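Local atomic coordinates of five-membered-cyclitol-phosphate synthase (Streptomyces citricolor, PDB entry 6K96), a protein that belongs to the myo-inositol-1-phosphate synthase family and binds nicotinamide-adenine-dinucleotide on a Rossmann-type parallel sheet. Residues R6-G11 / E126-S131; A59-H64 / E118-S123. All blocks are in the same frame, centred on the assembly; numbering follows the deposited sequence.

Contact 1: R6-G11 / E126-S131; sequences RLAVAG and EVLLYS. With NAD (nicotinamide-adenine-dinucleotide), chain G.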
ATOM      1  N   ARG B   6      18.596   3.912  39.880  1.00 53.94           N
ATOM      2  CA  ARG B   6      18.186   2.647  40.530  1.00 54.13           C
ATOM      3  C   ARG B   6      16.664   2.480  40.297  1.00 52.69           C
ATOM      4  O   ARG B   6      15.833   3.219  40.915  1.00 52.86           O
ATOM      5  CB  ARG B   6      18.664   2.666  41.992  1.00 55.72           C
ATOM      6  CG  ARG B   6      20.173   2.814  42.167  1.00 55.78           C
ATOM      7  CD  ARG B   6      20.635   3.172  43.574  1.00 56.83           C
ATOM      8  NE  ARG B   6      20.148   4.474  44.043  1.00 57.84           N
ATOM      9  CZ  ARG B   6      20.776   5.663  43.969  1.00 59.54           C
ATOM     10  NH1 ARG B   6      21.967   5.786  43.399  1.00 61.64           N
ATOM     11  NH2 ARG B   6      20.185   6.752  44.445  1.00 58.30           N
ATOM     12  N   LEU B   7      16.295   1.567  39.395  1.00 48.53           N
ATOM     13  CA  LEU B   7      14.969   1.575  38.740  1.00 46.62           C
ATOM     14  C   LEU B   7      14.219   0.300  39.113  1.00 44.75           C
ATOM     15  O   LEU B   7      14.766  -0.791  38.954  1.00 42.34           O
ATOM     16  CB  LEU B   7      15.131   1.723  37.223  1.00 46.98           C
ATOM     17  CG  LEU B   7      13.826   1.767  36.421  1.00 45.92           C
ATOM     18  CD1 LEU B   7      13.109   3.090  36.601  1.00 45.82           C
ATOM     19  CD2 LEU B   7      14.092   1.491  34.949  1.00 45.24           C
ATOM     20  N   ALA B   8      13.008   0.492  39.641  1.00 44.53           N
ATOM     21  CA  ALA B   8      12.120  -0.577  40.139  1.00 44.13           C
ATOM     22  C   ALA B   8      10.976  -0.712  39.138  1.00 43.00           C
ATOM     23  O   ALA B   8      10.621   0.317  38.515  1.00 41.53           O
ATOM     24  CB  ALA B   8      11.628  -0.262  41.520  1.00 44.46           C
ATOM     25  N   VAL B   9      10.428  -1.917  39.000  1.00 41.38           N
ATOM     26  CA  VAL B   9       9.522  -2.251  37.877  1.00 40.52           C
ATOM     27  C   VAL B   9       8.326  -2.981  38.450  1.00 40.21           C
ATOM     28  O   VAL B   9       8.490  -4.026  39.076  1.00 41.03           O
ATOM     29  CB  VAL B   9      10.288  -3.089  36.836  1.00 41.16           C
ATOM     30  CG1 VAL B   9       9.378  -4.032  36.066  1.00 40.71           C
ATOM     31  CG2 VAL B   9      11.128  -2.201  35.899  1.00 40.64           C
ATOM     32  N   ALA B  10       7.145  -2.448  38.241  1.00 39.22           N
ATOM     33  CA  ALA B  10       5.915  -3.178  38.566  1.00 39.02           C
ATOM     34  C   ALA B  10       5.396  -3.654  37.220  1.00 37.99           C
ATOM     35  O   ALA B  10       4.906  -2.841  36.463  1.00 37.97           O
ATOM     36  CB  ALA B  10       4.952  -2.291  39.338  1.00 38.72           C
ATOM     37  N   GLY B  11       5.610  -4.928  36.926  1.00 38.26           N
ATOM     38  CA  GLY B  11       5.238  -5.579  35.656  1.00 37.52           C
ATOM     39  C   GLY B  11       6.454  -5.724  34.744  1.00 36.79           C
ATOM     40  O   GLY B  11       6.949  -4.695  34.262  1.00 36.22           O
ATOM     41  N   GLU B 126      14.947   4.608  43.107  1.00 55.29           N
ATOM     42  CA  GLU B 126      14.708   6.060  42.971  1.00 53.78           C
ATOM     43  C   GLU B 126      13.380   6.251  42.264  1.00 51.95           C
ATOM     44  O   GLU B 126      12.665   7.232  42.583  1.00 54.94           O
ATOM     45  CB  GLU B 126      15.796   6.729  42.145  1.00 54.77           C
ATOM     46  CG  GLU B 126      17.123   6.891  42.853  1.00 57.14           C
ATOM     47  CD  GLU B 126      18.086   7.784  42.072  1.00 59.02           C
ATOM     48  OE1 GLU B 126      18.801   7.255  41.168  1.00 61.92           O
ATOM     49  OE2 GLU B 126      18.117   8.999  42.342  1.00 59.42           O
ATOM     50  N   VAL B 127      13.072   5.328  41.358  1.00 47.81           N
ATOM     51  CA  VAL B 127      11.895   5.397  40.457  1.00 44.33           C
ATOM     52  C   VAL B 127      11.241   4.026  40.495  1.00 42.29           C
ATOM     53  O   VAL B 127      11.951   3.015  40.320  1.00 42.53           O
ATOM     54  CB  VAL B 127      12.313   5.771  39.022  1.00 44.08           C
ATOM     55  CG1 VAL B 127      11.113   5.817  38.094  1.00 44.21           C
ATOM     56  CG2 VAL B 127      13.088   7.078  38.948  1.00 43.75           C
ATOM     57  N   LEU B 128       9.932   3.992  40.674  1.00 40.72           N
ATOM     58  CA  LEU B 128       9.139   2.776  40.411  1.00 39.09           C
ATOM     59  C   LEU B 128       8.378   3.012  39.111  1.00 38.28           C
ATOM     60  O   LEU B 128       7.646   3.995  39.042  1.00 38.85           O
ATOM     61  CB  LEU B 128       8.188   2.490  41.566  1.00 39.02           C
ATOM     62  CG  LEU B 128       7.274   1.304  41.274  1.00 38.41           C
ATOM     63  CD1 LEU B 128       8.052   0.025  41.249  1.00 38.16           C
ATOM     64  CD2 LEU B 128       6.158   1.204  42.257  1.00 38.76           C
ATOM     65  N   LEU B 129       8.640   2.188  38.098  1.00 38.01           N
ATOM     66  CA  LEU B 129       7.932   2.175  36.792  1.00 37.57           C
ATOM     67  C   LEU B 129       6.744   1.204  36.871  1.00 37.59           C
ATOM     68  O   LEU B 129       6.937  -0.049  36.959  1.00 38.71           O
ATOM     69  CB  LEU B 129       8.912   1.754  35.690  1.00 38.01           C
ATOM     70  CG  LEU B 129       8.329   1.704  34.276  1.00 37.32           C
ATOM     71  CD1 LEU B 129       7.874   3.085  33.828  1.00 37.06           C
ATOM     72  CD2 LEU B 129       9.339   1.113  33.313  1.00 37.89           C
ATOM     73  N   TYR B 130       5.542   1.755  36.811  1.00 36.14           N
ATOM     74  CA  TYR B 130       4.300   0.977  36.797  1.00 35.54           C
ATOM     75  C   TYR B 130       3.995   0.561  35.373  1.00 34.93           C
ATOM     76  O   TYR B 130       3.627   1.441  34.554  1.00 36.16           O
ATOM     77  CB  TYR B 130       3.172   1.827  37.380  1.00 35.64           C
ATOM     78  CG  TYR B 130       1.831   1.141  37.377  1.00 35.22           C
ATOM     79  CD1 TYR B 130       1.550   0.148  38.304  1.00 35.54           C
ATOM     80  CD2 TYR B 130       0.859   1.458  36.441  1.00 34.92           C
ATOM     81  CE1 TYR B 130       0.314  -0.488  38.330  1.00 35.82           C
ATOM     82  CE2 TYR B 130      -0.372   0.813  36.443  1.00 35.74           C
ATOM     83  CZ  TYR B 130      -0.657  -0.148  37.404  1.00 35.62           C
ATOM     84  OH  TYR B 130      -1.876  -0.760  37.436  1.00 35.54           O
ATOM     85  N   SER B 131       4.096  -0.712  35.065  1.00 34.49           N
ATOM     86  CA  SER B 131       4.004  -1.149  33.648  1.00 34.95           C
ATOM     87  C   SER B 131       3.123  -2.391  33.546  1.00 34.19           C
ATOM     88  O   SER B 131       3.441  -3.293  32.746  1.00 35.49           O
ATOM     89  CB  SER B 131       5.371  -1.389  33.065  1.00 36.27           C
ATOM     90  OG  SER B 131       5.372  -1.156  31.648  1.00 38.66           O
TER
HETATM   91  PA  NAD G 400       2.802  -6.636  29.050  1.00 29.78           P
HETATM   92  O1A NAD G 400       1.496  -7.329  28.971  1.00 29.76           O
HETATM   93  O2A NAD G 400       3.875  -7.167  28.139  1.00 30.34           O
HETATM   94  O5B NAD G 400       3.367  -6.453  30.512  1.00 30.93           O
HETATM   95  C5B NAD G 400       2.400  -6.668  31.565  1.00 33.59           C
HETATM   96  C4B NAD G 400       3.084  -7.337  32.728  1.00 35.21           C
HETATM   97  O4B NAD G 400       2.390  -7.107  34.000  1.00 36.59           O
HETATM   98  C3B NAD G 400       3.163  -8.860  32.580  1.00 36.05           C
HETATM   99  O3B NAD G 400       4.465  -9.281  32.969  1.00 36.05           O
HETATM  100  C2B NAD G 400       2.129  -9.333  33.598  1.00 37.11           C
HETATM  101  O2B NAD G 400       2.437 -10.681  33.811  1.00 37.92           O
HETATM  102  C1B NAD G 400       2.434  -8.332  34.717  1.00 37.63           C
HETATM  103  N9A NAD G 400       1.489  -8.234  35.813  1.00 39.08           N
HETATM  104  C8A NAD G 400       0.145  -8.490  35.700  1.00 40.23           C
HETATM  105  N7A NAD G 400      -0.522  -8.238  36.803  1.00 41.35           N
HETATM  106  C5A NAD G 400       0.432  -7.756  37.693  1.00 40.54           C
HETATM  107  C6A NAD G 400       0.326  -7.314  39.028  1.00 41.38           C
HETATM  108  N6A NAD G 400      -0.829  -7.267  39.681  1.00 40.98           N
HETATM  109  N1A NAD G 400       1.454  -6.852  39.633  1.00 42.21           N
HETATM  110  C2A NAD G 400       2.605  -6.912  38.937  1.00 41.28           C
HETATM  111  N3A NAD G 400       2.817  -7.324  37.689  1.00 40.11           N
HETATM  112  C4A NAD G 400       1.679  -7.735  37.096  1.00 40.05           C
HETATM  113  O3  NAD G 400       2.547  -5.115  28.678  1.00 28.66           O
HETATM  114  PN  NAD G 400       3.514  -4.067  27.933  1.00 27.10           P
HETATM  115  O1N NAD G 400       4.802  -4.050  28.662  1.00 27.10           O
HETATM  116  O2N NAD G 400       3.374  -4.426  26.486  1.00 27.21           O
HETATM  117  O5D NAD G 400       2.735  -2.688  28.240  1.00 27.40           O
HETATM  118  C5D NAD G 400       2.568  -2.299  29.665  1.00 27.59           C
HETATM  119  C4D NAD G 400       1.539  -1.212  29.768  1.00 27.48           C
HETATM  120  O4D NAD G 400       1.967  -0.008  29.090  1.00 26.98           O
HETATM  121  C3D NAD G 400       0.191  -1.605  29.148  1.00 27.60           C
HETATM  122  O3D NAD G 400      -0.823  -1.054  29.961  1.00 28.24           O
HETATM  123  C2D NAD G 400       0.173  -0.811  27.845  1.00 27.35           C
HETATM  124  O2D NAD G 400      -1.097  -0.420  27.357  1.00 27.16           O
HETATM  125  C1D NAD G 400       0.889   0.468  28.272  1.00 27.20           C
HETATM  126  N1N NAD G 400       1.332   1.226  27.062  1.00 26.92           N
HETATM  127  C2N NAD G 400       2.066   0.539  26.038  1.00 26.96           C
HETATM  128  C3N NAD G 400       2.336   1.136  24.818  1.00 26.33           C
HETATM  129  C7N NAD G 400       3.153   0.357  23.803  1.00 26.37           C
HETATM  130  O7N NAD G 400       3.658  -0.712  24.121  1.00 26.14           O
HETATM  131  N7N NAD G 400       3.285   0.865  22.581  1.00 26.09           N
HETATM  132  C4N NAD G 400       1.832   2.418  24.606  1.00 26.22           C
HETATM  133  C5N NAD G 400       1.280   3.135  25.660  1.00 26.46           C
HETATM  134  C6N NAD G 400       0.961   2.499  26.846  1.00 26.73           C
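The carbonyl oxygen of Leu129 is held twice by the opposite strand: Ala10 N donates to it at 2.7 Å with an N-H...O angle of 172°, and Val9 CA brings a weaker C-H...O contact at 3.5 Å. Strands 6-10 and 127-130 are parallel neighbours at the centre of a Rossmann-type sheet of strand order 3-2-1-4-5-6; they are its first and fourth strands, where the two halves of the sheet meet. Five backbone bonds, from Glu126 N to Arg6 O through Ser131 N to Ala10 O, fix a one-to-one register that runs from Arg6 with Glu126 to Gly11 with Ser131. Ala8 O repeats the double grip, taking Leu129 N and a C-H contact from Leu128 CA.

On the face carrying Leu7, Val9, Val127 and Leu129, helix 14-31 packs through Leu19 and Ile16. Here CG of Leu7 lies anti to the backbone N (chi1 -179°), and CD1 reaches across to Val127 CG1 at 3.7 Å. The other face carries Ala8, Ala10, Leu128 and Tyr130; Leu128 CD1 sits 3.6 Å from Ala8 CB, while Tyr143 of helix 137-149 packs on both Ala10 and Tyr130.

At the N-terminal edge of the pair, the carboxylate of Glu126 stacks over one face of the Arg6 guanidinium, the planes only 20° apart. The salt bridge from Arg6 NH2 to Glu126 OE1, 3.6 Å, therefore rests on charge alone, since no N-H is aimed at the oxygen. Directed bonding lies outside the pair: Arg6 NE donates to Lys124 O, and Arg312 forms a salt bridge with Glu126 OE1.

The C-terminal ends meet NAD. Gly11 CA approaches the adenine at NAD N3A, 3.6 Å away, and Ser131 O lies 3.4 Å from NAD C5D.

Contact 2: A59-H64 / E118-S123; sequences AAFDLH and ERLRES. With NAD (nicotinamide-adenine-dinucleotide), chain G.
Apolar packing is centred on Phe61, whose ring edge takes Arg119 CB almost in its plane, 3.6 Å from CZ, while Leu120 CD2 stands 3.9 Å from CE2. This joins helix 111-122 to strand 55-62, the second strand of the Rossmann-type sheet. The two short axes run nearly antiparallel (163°) and 9.4 Å apart, as expected for a helix lying on a parallel sheet. Phe61 CG is anti to its carbonyl carbon (chi1 -56°), which swings the ring along the sheet to the helix. Nearer the start of the strand, Ala59 CB points at the helix and meets Ser123 OG at 4.1 Å. Leu120 also packs on Ala8 of the adjoining strand.

Polar and charged groups of the helix bond beside this packing. The Arg119 chain bends at both chi2 and chi3, carrying NH2 obliquely to within 3.6 Å of Ala59 CA. There NH2 donates to Val58 O, and NH1 forms a salt bridge with Asp98, so strand 55-62 and its neighbour, strand 98-99, both hold the guanidinium.

Bonds to NAD occupy the C-terminal end of segment 59-64. Asp62 takes both ribose hydroxyls of the adenosine half in a forked grip, the classical acidic residue ending the second strand of an NAD-binding Rossmann domain: NAD O2B donates to OD1 and NAD O3B to OD2, each at 2.8 Å. Val12 N also donates to OD2. OD1 closes an Asx turn by accepting His64 N on its anti lone pair, with Leu63 N a further donor 27° out of the carboxylate plane. Within that turn, Leu63 CD1 lies 3.5 Å from NAD N6A.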
ATOM      1  N   ALA B  59      14.930  -3.960  41.325  1.00 49.65           N
ATOM      2  CA  ALA B  59      13.664  -4.484  41.876  1.00 47.97           C
ATOM      3  C   ALA B  59      12.686  -4.747  40.739  1.00 44.42           C
ATOM      4  O   ALA B  59      12.618  -3.937  39.802  1.00 42.37           O
ATOM      5  CB  ALA B  59      13.136  -3.495  42.895  1.00 47.76           C
ATOM      6  N   ALA B  60      11.923  -5.814  40.885  1.00 43.93           N
ATOM      7  CA  ALA B  60      10.952  -6.267  39.880  1.00 44.31           C
ATOM      8  C   ALA B  60       9.842  -7.041  40.582  1.00 45.39           C
ATOM      9  O   ALA B  60      10.158  -7.897  41.449  1.00 46.60           O
ATOM     10  CB  ALA B  60      11.642  -7.113  38.836  1.00 44.18           C
ATOM     11  N   PHE B  61       8.602  -6.753  40.169  1.00 45.08           N
ATOM     12  CA  PHE B  61       7.352  -7.298  40.736  1.00 44.03           C
ATOM     13  C   PHE B  61       6.440  -7.782  39.599  1.00 44.77           C
ATOM     14  O   PHE B  61       6.124  -6.988  38.684  1.00 44.29           O
ATOM     15  CB  PHE B  61       6.720  -6.199  41.584  1.00 43.23           C
ATOM     16  CG  PHE B  61       7.630  -5.655  42.657  1.00 42.29           C
ATOM     17  CD1 PHE B  61       7.946  -6.406  43.776  1.00 42.63           C
ATOM     18  CD2 PHE B  61       8.140  -4.377  42.569  1.00 41.47           C
ATOM     19  CE1 PHE B  61       8.787  -5.899  44.756  1.00 42.82           C
ATOM     20  CE2 PHE B  61       8.979  -3.876  43.549  1.00 41.69           C
ATOM     21  CZ  PHE B  61       9.307  -4.633  44.637  1.00 41.98           C
ATOM     22  N   ASP B  62       6.010  -9.046  39.661  1.00 45.40           N
ATOM     23  CA  ASP B  62       5.107  -9.707  38.674  1.00 44.61           C
ATOM     24  C   ASP B  62       4.233 -10.737  39.406  1.00 45.84           C
ATOM     25  O   ASP B  62       4.450 -10.926  40.641  1.00 46.14           O
ATOM     26  CB  ASP B  62       5.912 -10.400  37.569  1.00 43.67           C
ATOM     27  CG  ASP B  62       5.331 -10.204  36.178  1.00 43.57           C
ATOM     28  OD1 ASP B  62       4.353 -10.911  35.840  1.00 42.17           O
ATOM     29  OD2 ASP B  62       5.856  -9.324  35.436  1.00 43.60           O
ATOM     30  N   LEU B  63       3.301 -11.375  38.679  1.00 46.40           N
ATOM     31  CA  LEU B  63       2.385 -12.444  39.195  1.00 47.51           C
ATOM     32  C   LEU B  63       2.503 -13.696  38.336  1.00 48.29           C
ATOM     33  O   LEU B  63       2.047 -14.743  38.814  1.00 49.99           O
ATOM     34  CB  LEU B  63       0.897 -12.032  39.208  1.00 46.79           C
ATOM     35  CG  LEU B  63       0.444 -10.888  40.127  1.00 46.24           C
ATOM     36  CD1 LEU B  63      -1.061 -10.738  40.069  1.00 46.14           C
ATOM     37  CD2 LEU B  63       0.899 -11.045  41.561  1.00 45.87           C
ATOM     38  N   HIS B  64       2.993 -13.600  37.102  1.00 49.53           N
ATOM     39  CA  HIS B  64       3.085 -14.762  36.172  1.00 51.21           C
ATOM     40  C   HIS B  64       4.137 -15.759  36.676  1.00 53.04           C
ATOM     41  O   HIS B  64       5.287 -15.403  36.989  1.00 51.96           O
ATOM     42  CB  HIS B  64       3.379 -14.303  34.744  1.00 50.37           C
ATOM     43  CG  HIS B  64       3.061 -15.321  33.703  1.00 50.75           C
ATOM     44  ND1 HIS B  64       3.800 -16.476  33.524  1.00 51.60           N
ATOM     45  CD2 HIS B  64       2.121 -15.317  32.731  1.00 50.66           C
ATOM     46  CE1 HIS B  64       3.282 -17.182  32.538  1.00 52.79           C
ATOM     47  NE2 HIS B  64       2.248 -16.491  32.030  1.00 52.78           N
ATOM     48  N   GLU B 118       9.102  -2.431  51.891  1.00 63.43           N
ATOM     49  CA  GLU B 118      10.398  -3.060  52.269  1.00 67.12           C
ATOM     50  C   GLU B 118      11.359  -3.043  51.083  1.00 66.36           C
ATOM     51  O   GLU B 118      12.464  -2.518  51.241  1.00 65.87           O
ATOM     52  CB  GLU B 118      10.156  -4.504  52.739  1.00 70.70           C
ATOM     53  CG  GLU B 118      11.308  -5.499  52.563  1.00 73.01           C
ATOM     54  CD  GLU B 118      12.346  -5.461  53.684  1.00 77.80           C
ATOM     55  OE1 GLU B 118      13.309  -4.652  53.583  1.00 81.20           O
ATOM     56  OE2 GLU B 118      12.194  -6.226  54.678  1.00 78.06           O
ATOM     57  N   ARG B 119      10.960  -3.659  49.963  1.00 68.88           N
ATOM     58  CA  ARG B 119      11.858  -3.911  48.796  1.00 69.06           C
ATOM     59  C   ARG B 119      12.277  -2.568  48.179  1.00 66.17           C
ATOM     60  O   ARG B 119      13.473  -2.448  47.825  1.00 66.16           O
ATOM     61  CB  ARG B 119      11.250  -4.810  47.705  1.00 71.76           C
ATOM     62  CG  ARG B 119      11.620  -6.293  47.736  1.00 74.83           C
ATOM     63  CD  ARG B 119      13.080  -6.695  47.622  1.00 77.42           C
ATOM     64  NE  ARG B 119      13.668  -6.491  46.308  1.00 83.66           N
ATOM     65  CZ  ARG B 119      13.820  -7.439  45.371  1.00 87.61           C
ATOM     66  NH1 ARG B 119      13.382  -8.666  45.596  1.00 90.14           N
ATOM     67  NH2 ARG B 119      14.396  -7.160  44.209  1.00 81.57           N
ATOM     68  N   LEU B 120      11.372  -1.581  48.089  1.00 61.81           N
ATOM     69  CA  LEU B 120      11.710  -0.277  47.460  1.00 60.67           C
ATOM     70  C   LEU B 120      12.743   0.456  48.332  1.00 63.96           C
ATOM     71  O   LEU B 120      13.703   1.091  47.760  1.00 64.24           O
ATOM     72  CB  LEU B 120      10.453   0.576  47.291  1.00 57.24           C
ATOM     73  CG  LEU B 120       9.344   0.058  46.380  1.00 54.06           C
ATOM     74  CD1 LEU B 120       8.264   1.118  46.264  1.00 53.52           C
ATOM     75  CD2 LEU B 120       9.813  -0.313  44.992  1.00 53.80           C
ATOM     76  N   ARG B 121      12.575   0.378  49.661  1.00 65.97           N
ATOM     77  CA  ARG B 121      13.482   1.037  50.644  1.00 69.94           C
ATOM     78  C   ARG B 121      14.857   0.337  50.618  1.00 71.01           C
ATOM     79  O   ARG B 121      15.889   1.053  50.616  1.00 69.92           O
ATOM     80  CB  ARG B 121      12.814   1.092  52.024  1.00 71.72           C
ATOM     81  CG  ARG B 121      13.603   1.846  53.092  1.00 74.80           C
ATOM     82  CD  ARG B 121      14.710   1.000  53.726  1.00 77.64           C
ATOM     83  NE  ARG B 121      14.957   1.226  55.156  1.00 78.64           N
ATOM     84  CZ  ARG B 121      15.603   0.387  55.974  1.00 78.25           C
ATOM     85  NH1 ARG B 121      16.071  -0.775  55.536  1.00 76.09           N
ATOM     86  NH2 ARG B 121      15.768   0.717  57.244  1.00 78.47           N
ATOM     87  N   GLU B 122      14.872  -0.998  50.568  1.00 72.82           N
ATOM     88  CA  GLU B 122      16.091  -1.840  50.727  1.00 77.47           C
ATOM     89  C   GLU B 122      16.944  -1.742  49.458  1.00 75.77           C
ATOM     90  O   GLU B 122      18.183  -1.620  49.586  1.00 73.86           O
ATOM     91  CB  GLU B 122      15.710  -3.296  51.042  1.00 82.25           C
ATOM     92  CG  GLU B 122      16.769  -4.323  50.630  1.00 85.97           C
ATOM     93  CD  GLU B 122      16.251  -5.737  50.361  1.00 90.73           C
ATOM     94  OE1 GLU B 122      16.595  -6.309  49.280  1.00 88.86           O
ATOM     95  OE2 GLU B 122      15.501  -6.272  51.228  1.00 90.11           O
ATOM     96  N   SER B 123      16.293  -1.809  48.289  1.00 75.01           N
ATOM     97  CA  SER B 123      16.927  -1.727  46.948  1.00 72.28           C
ATOM     98  C   SER B 123      17.363  -0.302  46.646  1.00 69.88           C
ATOM     99  O   SER B 123      17.992  -0.111  45.609  1.00 70.00           O
ATOM    100  CB  SER B 123      15.992  -2.208  45.886  1.00 73.40           C
ATOM    101  OG  SER B 123      15.216  -3.290  46.382  1.00 75.79           O
TER
HETATM  102  PA  NAD G 400       2.802  -6.636  29.050  1.00 29.78           P
HETATM  103  O1A NAD G 400       1.496  -7.329  28.971  1.00 29.76           O
HETATM  104  O2A NAD G 400       3.875  -7.167  28.139  1.00 30.34           O
HETATM  105  O5B NAD G 400       3.367  -6.453  30.512  1.00 30.93           O
HETATM  106  C5B NAD G 400       2.400  -6.668  31.565  1.00 33.59           C
HETATM  107  C4B NAD G 400       3.084  -7.337  32.728  1.00 35.21           C
HETATM  108  O4B NAD G 400       2.390  -7.107  34.000  1.00 36.59           O
HETATM  109  C3B NAD G 400       3.163  -8.860  32.580  1.00 36.05           C
HETATM  110  O3B NAD G 400       4.465  -9.281  32.969  1.00 36.05           O
HETATM  111  C2B NAD G 400       2.129  -9.333  33.598  1.00 37.11           C
HETATM  112  O2B NAD G 400       2.437 -10.681  33.811  1.00 37.92           O
HETATM  113  C1B NAD G 400       2.434  -8.332  34.717  1.00 37.63           C
HETATM  114  N9A NAD G 400       1.489  -8.234  35.813  1.00 39.08           N
HETATM  115  C8A NAD G 400       0.145  -8.490  35.700  1.00 40.23           C
HETATM  116  N7A NAD G 400      -0.522  -8.238  36.803  1.00 41.35           N
HETATM  117  C5A NAD G 400       0.432  -7.756  37.693  1.00 40.54           C
HETATM  118  C6A NAD G 400       0.326  -7.314  39.028  1.00 41.38           C
HETATM  119  N6A NAD G 400      -0.829  -7.267  39.681  1.00 40.98           N
HETATM  120  N1A NAD G 400       1.454  -6.852  39.633  1.00 42.21           N
HETATM  121  C2A NAD G 400       2.605  -6.912  38.937  1.00 41.28           C
HETATM  122  N3A NAD G 400       2.817  -7.324  37.689  1.00 40.11           N
HETATM  123  C4A NAD G 400       1.679  -7.735  37.096  1.00 40.05           C
HETATM  124  O3  NAD G 400       2.547  -5.115  28.678  1.00 28.66           O
HETATM  125  PN  NAD G 400       3.514  -4.067  27.933  1.00 27.10           P
HETATM  126  O1N NAD G 400       4.802  -4.050  28.662  1.00 27.10           O
HETATM  127  O2N NAD G 400       3.374  -4.426  26.486  1.00 27.21           O
HETATM  128  O5D NAD G 400       2.735  -2.688  28.240  1.00 27.40           O
HETATM  129  C5D NAD G 400       2.568  -2.299  29.665  1.00 27.59           C
HETATM  130  C4D NAD G 400       1.539  -1.212  29.768  1.00 27.48           C
HETATM  131  O4D NAD G 400       1.967  -0.008  29.090  1.00 26.98           O
HETATM  132  C3D NAD G 400       0.191  -1.605  29.148  1.00 27.60           C
HETATM  133  O3D NAD G 400      -0.823  -1.054  29.961  1.00 28.24           O
HETATM  134  C2D NAD G 400       0.173  -0.811  27.845  1.00 27.35           C
HETATM  135  O2D NAD G 400      -1.097  -0.420  27.357  1.00 27.16           O
HETATM  136  C1D NAD G 400       0.889   0.468  28.272  1.00 27.20           C
HETATM  137  N1N NAD G 400       1.332   1.226  27.062  1.00 26.92           N
HETATM  138  C2N NAD G 400       2.066   0.539  26.038  1.00 26.96           C
HETATM  139  C3N NAD G 400       2.336   1.136  24.818  1.00 26.33           C
HETATM  140  C7N NAD G 400       3.153   0.357  23.803  1.00 26.37           C
HETATM  141  O7N NAD G 400       3.658  -0.712  24.121  1.00 26.14           O
HETATM  142  N7N NAD G 400       3.285   0.865  22.581  1.00 26.09           N
HETATM  143  C4N NAD G 400       1.832   2.418  24.606  1.00 26.22           C
HETATM  144  C5N NAD G 400       1.280   3.135  25.660  1.00 26.46           C
HETATM  145  C6N NAD G 400       0.961   2.499  26.846  1.00 26.73           C

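How the contacts relate
Contacts 1 and 2 are both buried and share one parallel sheet, yet they differ in kind. Contact 1 is strand pairing in the middle of the sheet, ruled by backbone bonds; contact 2, farther from the centre of the chain, is helix-on-strand packing carried mainly by side chains, with no hydrogen bond between its two segments. They are nested along the chain, and helix 111-122 leads directly into strand 127-130. Strands 5-10 and 55-62 are neighbours: Phe61 N lies 2.9 Å from Val9 O and Phe61 O lies 2.8 Å from Gly11 N, both probable hydrogen bonds. At this shared end each contact touches NAD, contact 1 without a hydrogen bond, contact 2 through a carboxylate.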